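Local structure of bacteriophage virulence determinant (Salmonella enterica subsp. enterica serovar Typhimurium str. 14028S, 6GGR) at residues I62-L74 against Q105-T117. The protein is a phage-encoded virulence effector of the PipA family, a zinc metalloprotein that probably acts as a protease inside host cells. Sequence-based numbering, arbitrary orientation.
Sequences IDDDTYDECREVL and QRWLLGAGENFGT
Helix 64-74 runs nearly at right angles to strand 107-111, the two short axes approaching to 7.9 Å at an angle of 107°, and the backbones come nearest at Y67 and A111, whose CA atoms lie 5.1 Å apart. Here the methyl of A111 presses directly on the first turns of the helix: CB lies 3.5 Å from T66 O and also meets Y67 CA and C70 CB. T66 O is at the same time the acceptor for C70 N, so the methyl rests on a carbonyl already used by the helix.

Two residues before A111, L109 fills the angle between Y67, C70, R71 and L74. With its CG anti to the backbone N (chi1 176°), L109 sends CD2 over the helix backbone, 4.0 Å from R71 N, while its CB sits 3.9 Å from Y67 CE1 in an oblique approach to the ring.

Strand 107-111 runs parallel to strand 132-135, and on its other side its backbone bonds to L49, S51 and G52; L109 also touches L135, and thus lies between helix and sheet. The strand leads into a type II beta turn from G110 to E113, with A111 and G112 at its corners, closed by E113 N to G110 O. G112 takes a positive phi in this turn, and T66 CG2 and C70 SG pack beside its amide.

I62 approaches from just before the helix: CG2 lies 3.5 Å from A111 O, and CD1 sits against both G110 CA and E113 CG. D63 caps the helix N-terminus: its OD1 accepts from D65 N at 2.9 Å, the N-H arriving from above the carboxylate plane.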
loop_
_atom_site.group_PDB
_atom_site.type_symbol
_atom_site.label_atom_id
_atom_site.label_comp_id
_atom_site.label_asym_id
_atom_site.label_seq_id
_atom_site.Cartn_x
_atom_site.Cartn_y
_atom_site.Cartn_z
ATOM N N ILE B 62 -0.757 -16.700 10.112
ATOM C CA ILE B 62 -0.242 -15.636 10.966
ATOM C C ILE B 62 0.497 -16.244 12.147
ATOM O O ILE B 62 0.091 -17.276 12.693
ATOM C CB ILE B 62 -1.387 -14.724 11.448
ATOM C CG1 ILE B 62 -2.241 -14.255 10.264
ATOM C CG2 ILE B 62 -0.834 -13.529 12.221
ATOM C CD1 ILE B 62 -1.463 -13.524 9.187
ATOM N N ASP B 63 1.587 -15.592 12.549
ATOM C CA ASP B 63 2.313 -15.996 13.744
ATOM C C ASP B 63 1.472 -15.717 14.983
ATOM O O ASP B 63 0.992 -14.595 15.182
ATOM C CB ASP B 63 3.644 -15.249 13.828
ATOM C CG ASP B 63 4.454 -15.628 15.055
ATOM O OD1 ASP B 63 4.038 -16.547 15.791
ATOM O OD2 ASP B 63 5.513 -15.005 15.284
ATOM N N ASP B 64 1.299 -16.741 15.821
ATOM C CA ASP B 64 0.512 -16.583 17.039
ATOM C C ASP B 64 1.118 -15.540 17.967
ATOM O O ASP B 64 0.394 -14.902 18.741
ATOM C CB ASP B 64 0.391 -17.926 17.759
ATOM C CG ASP B 64 -0.308 -18.977 16.920
ATOM O OD1 ASP B 64 -1.370 -18.665 16.341
ATOM O OD2 ASP B 64 0.208 -20.112 16.833
ATOM N N ASP B 65 2.437 -15.349 17.907
ATOM C CA ASP B 65 3.088 -14.385 18.787
ATOM C C ASP B 65 2.804 -12.956 18.341
ATOM O O ASP B 65 2.357 -12.123 19.139
ATOM C CB ASP B 65 4.593 -14.652 18.823
ATOM C CG ASP B 65 5.280 -13.967 19.985
ATOM O OD1 ASP B 65 4.865 -12.846 20.347
ATOM O OD2 ASP B 65 6.233 -14.553 20.540
ATOM N N THR B 66 3.057 -12.651 17.067
ATOM C CA THR B 66 2.805 -11.302 16.571
ATOM C C THR B 66 1.331 -10.936 16.684
ATOM O O THR B 66 0.992 -9.751 16.782
ATOM C CB THR B 66 3.265 -11.179 15.120
ATOM O OG1 THR B 66 4.541 -11.815 14.966
ATOM C CG2 THR B 66 3.386 -9.715 14.724
ATOM N N TYR B 67 0.444 -11.933 16.666
ATOM C CA TYR B 67 -0.975 -11.671 16.876
ATOM C C TYR B 67 -1.208 -11.015 18.232
ATOM O O TYR B 67 -1.871 -9.975 18.328
ATOM C CB TYR B 67 -1.768 -12.971 16.758
ATOM C CG TYR B 67 -3.239 -12.842 17.088
ATOM C CD1 TYR B 67 -4.163 -12.486 16.114
ATOM C CD2 TYR B 67 -3.705 -13.089 18.373
ATOM C CE1 TYR B 67 -5.508 -12.376 16.411
ATOM C CE2 TYR B 67 -5.048 -12.979 18.680
ATOM C CZ TYR B 67 -5.944 -12.622 17.696
ATOM O OH TYR B 67 -7.283 -12.513 17.993
ATOM N N ASP B 68 -0.660 -11.606 19.295
ATOM C CA ASP B 68 -0.849 -11.048 20.630
ATOM C C ASP B 68 -0.248 -9.651 20.732
ATOM O O ASP B 68 -0.834 -8.759 21.357
ATOM C CB ASP B 68 -0.236 -11.981 21.676
ATOM C CG ASP B 68 -1.002 -13.289 21.814
ATOM O OD1 ASP B 68 -2.250 -13.257 21.778
ATOM O OD2 ASP B 68 -0.356 -14.349 21.960
ATOM N N GLU B 69 0.918 -9.438 20.119
ATOM C CA GLU B 69 1.548 -8.122 20.153
ATOM C C GLU B 69 0.667 -7.079 19.479
ATOM O O GLU B 69 0.414 -6.005 20.037
ATOM C CB GLU B 69 2.919 -8.182 19.478
ATOM C CG GLU B 69 3.950 -8.992 20.255
ATOM C CD GLU B 69 5.141 -9.408 19.408
ATOM O OE1 GLU B 69 5.187 -9.043 18.213
ATOM O OE2 GLU B 69 6.034 -10.102 19.939
ATOM N N CYS B 70 0.182 -7.384 18.274
ATOM C CA CYS B 70 -0.625 -6.419 17.537
ATOM C C CYS B 70 -1.995 -6.236 18.179
ATOM O O CYS B 70 -2.518 -5.118 18.220
ATOM C CB CYS B 70 -0.763 -6.855 16.078
ATOM S SG CYS B 70 0.761 -6.654 15.098
ATOM N N ARG B 71 -2.588 -7.316 18.694
ATOM C CA ARG B 71 -3.901 -7.205 19.324
ATOM C C ARG B 71 -3.837 -6.353 20.587
ATOM O O ARG B 71 -4.744 -5.556 20.854
ATOM C CB ARG B 71 -4.456 -8.590 19.658
ATOM C CG ARG B 71 -5.956 -8.579 19.914
ATOM C CD ARG B 71 -6.421 -9.767 20.741
ATOM N NE ARG B 71 -7.863 -9.705 20.978
ATOM C CZ ARG B 71 -8.438 -9.082 22.003
ATOM N NH1 ARG B 71 -7.706 -8.458 22.917
ATOM N NH2 ARG B 71 -9.758 -9.082 22.115
ATOM N N GLU B 72 -2.785 -6.527 21.389
ATOM C CA GLU B 72 -2.613 -5.701 22.580
ATOM C C GLU B 72 -2.572 -4.222 22.210
ATOM O O GLU B 72 -3.246 -3.394 22.832
ATOM C CB GLU B 72 -1.338 -6.118 23.315
ATOM C CG GLU B 72 -1.128 -5.427 24.655
ATOM C CD GLU B 72 -0.290 -4.166 24.550
ATOM O OE1 GLU B 72 0.644 -4.131 23.720
ATOM O OE2 GLU B 72 -0.567 -3.208 25.301
ATOM N N VAL B 73 -1.790 -3.874 21.185
ATOM C CA VAL B 73 -1.714 -2.486 20.734
ATOM C C VAL B 73 -3.061 -2.038 20.180
ATOM O O VAL B 73 -3.537 -0.935 20.474
ATOM C CB VAL B 73 -0.591 -2.322 19.695
ATOM C CG1 VAL B 73 -0.605 -0.915 19.083
ATOM C CG2 VAL B 73 0.756 -2.604 20.336
ATOM N N LEU B 74 -3.688 -2.884 19.361
ATOM C CA LEU B 74 -4.983 -2.530 18.787
ATOM C C LEU B 74 -6.010 -2.271 19.880
ATOM O O LEU B 74 -6.825 -1.346 19.771
ATOM C CB LEU B 74 -5.464 -3.640 17.849
ATOM C CG LEU B 74 -6.851 -3.447 17.230
ATOM C CD1 LEU B 74 -6.940 -2.133 16.474
ATOM C CD2 LEU B 74 -7.196 -4.599 16.310
ATOM N N GLN B 105 -19.580 -12.520 12.641
ATOM C CA GLN B 105 -19.400 -11.435 11.670
ATOM C C GLN B 105 -18.084 -10.573 11.917
ATOM O O GLN B 105 -17.984 -9.507 11.352
ATOM C CB GLN B 105 -20.670 -10.555 11.477
ATOM C CG GLN B 105 -21.858 -11.233 10.783
ATOM C CD GLN B 105 -22.958 -10.211 10.263
ATOM O OE1 GLN B 105 -22.860 -9.691 9.162
ATOM N NE2 GLN B 105 -23.947 -9.890 11.090
ATOM N N ARG B 106 -17.208 -11.047 12.785
ATOM C CA ARG B 106 -15.970 -10.330 13.179
ATOM C C ARG B 106 -14.827 -10.450 12.120
ATOM O O ARG B 106 -14.963 -11.193 11.159
ATOM C CB ARG B 106 -15.472 -10.653 14.594
ATOM C CG ARG B 106 -16.499 -11.252 15.520
ATOM C CD ARG B 106 -17.308 -10.226 16.293
ATOM N NE ARG B 106 -17.367 -10.547 17.715
ATOM C CZ ARG B 106 -18.264 -10.082 18.565
ATOM N NH1 ARG B 106 -19.213 -9.258 18.187
ATOM N NH2 ARG B 106 -18.183 -10.433 19.815
ATOM N N TRP B 107 -13.733 -9.707 12.302
ATOM C CA TRP B 107 -12.659 -9.619 11.274
ATOM C C TRP B 107 -11.477 -10.437 11.697
ATOM O O TRP B 107 -11.252 -10.643 12.861
ATOM C CB TRP B 107 -12.206 -8.144 11.008
ATOM C CG TRP B 107 -13.267 -7.262 10.460
ATOM C CD1 TRP B 107 -14.337 -6.805 11.106
ATOM C CD2 TRP B 107 -13.326 -6.705 9.153
ATOM N NE1 TRP B 107 -15.076 -6.024 10.298
ATOM C CE2 TRP B 107 -14.472 -5.945 9.084
ATOM C CE3 TRP B 107 -12.506 -6.793 8.034
ATOM C CZ2 TRP B 107 -14.832 -5.278 7.958
ATOM C CZ3 TRP B 107 -12.863 -6.146 6.927
ATOM C CH2 TRP B 107 -14.008 -5.397 6.881
ATOM N N LEU B 108 -10.767 -10.955 10.702
ATOM C CA LEU B 108 -9.490 -11.604 10.966
ATOM C C LEU B 108 -8.396 -10.555 11.100
ATOM O O LEU B 108 -8.326 -9.609 10.309
ATOM C CB LEU B 108 -9.140 -12.575 9.839
ATOM C CG LEU B 108 -9.973 -13.856 9.727
ATOM C CD1 LEU B 108 -9.625 -14.620 8.457
ATOM C CD2 LEU B 108 -9.764 -14.734 10.950
ATOM N N LEU B 109 -7.547 -10.716 12.109
ATOM C CA LEU B 109 -6.419 -9.810 12.313
ATOM C C LEU B 109 -5.195 -10.403 11.623
ATOM O O LEU B 109 -4.611 -11.379 12.102
ATOM C CB LEU B 109 -6.173 -9.582 13.800
ATOM C CG LEU B 109 -4.956 -8.714 14.133
ATOM C CD1 LEU B 109 -5.080 -7.338 13.497
ATOM C CD2 LEU B 109 -4.768 -8.589 15.636
ATOM N N GLY B 110 -4.810 -9.821 10.487
ATOM C CA GLY B 110 -3.597 -10.229 9.804
ATOM C C GLY B 110 -2.367 -9.585 10.411
ATOM O O GLY B 110 -1.711 -8.754 9.773
ATOM N N ALA B 111 -2.048 -9.961 11.647
ATOM C CA ALA B 111 -0.979 -9.302 12.385
ATOM C C ALA B 111 0.365 -9.496 11.691
ATOM O O ALA B 111 0.675 -10.579 11.188
ATOM C CB ALA B 111 -0.909 -9.842 13.814
ATOM N N GLY B 112 1.170 -8.436 11.683
ATOM C CA GLY B 112 2.467 -8.475 11.047
ATOM C C GLY B 112 2.440 -8.373 9.539
ATOM O O GLY B 112 3.493 -8.518 8.908
ATOM N N GLU B 113 1.280 -8.125 8.944
ATOM C CA GLU B 113 1.142 -8.010 7.501
ATOM C C GLU B 113 1.003 -6.547 7.095
ATOM O O GLU B 113 0.760 -5.661 7.920
ATOM C CB GLU B 113 -0.063 -8.820 7.013
ATOM C CG GLU B 113 -0.029 -10.281 7.433
ATOM C CD GLU B 113 1.151 -11.026 6.843
ATOM O OE1 GLU B 113 1.561 -10.693 5.711
ATOM O OE2 GLU B 113 1.674 -11.940 7.515
ATOM N N ASN B 114 1.163 -6.302 5.797
ATOM C CA ASN B 114 1.046 -4.949 5.273
ATOM C C ASN B 114 -0.315 -4.364 5.632
ATOM O O ASN B 114 -1.340 -5.048 5.568
ATOM C CB ASN B 114 1.240 -4.953 3.755
ATOM C CG ASN B 114 1.494 -3.568 3.196
ATOM O OD1 ASN B 114 2.506 -2.939 3.504
ATOM N ND2 ASN B 114 0.583 -3.089 2.356
ATOM N N PHE B 115 -0.319 -3.093 6.023
ATOM C CA PHE B 115 -1.553 -2.424 6.420
ATOM C C PHE B 115 -2.613 -2.544 5.332
ATOM O O PHE B 115 -2.386 -2.155 4.184
ATOM C CB PHE B 115 -1.268 -0.950 6.722
ATOM C CG PHE B 115 -0.635 -0.717 8.065
ATOM C CD1 PHE B 115 -1.357 -0.920 9.232
ATOM C CD2 PHE B 115 0.673 -0.279 8.164
ATOM C CE1 PHE B 115 -0.777 -0.702 10.468
ATOM C CE2 PHE B 115 1.253 -0.055 9.403
ATOM C CZ PHE B 115 0.528 -0.269 10.550
ATOM N N GLY B 116 -3.775 -3.073 5.696
ATOM C CA GLY B 116 -4.858 -3.201 4.744
ATOM C C GLY B 116 -6.067 -3.845 5.387
ATOM O O GLY B 116 -5.987 -4.438 6.469
ATOM N N THR B 117 -7.199 -3.707 4.699
ATOM C CA THR B 117 -8.444 -4.323 5.132
ATOM C C THR B 117 -9.282 -4.630 3.903
ATOM O O THR B 117 -9.290 -3.856 2.943
ATOM C CB THR B 117 -9.244 -3.422 6.083
ATOM O OG1 THR B 117 -9.732 -2.281 5.367
ATOM C CG2 THR B 117 -8.391 -2.952 7.242
#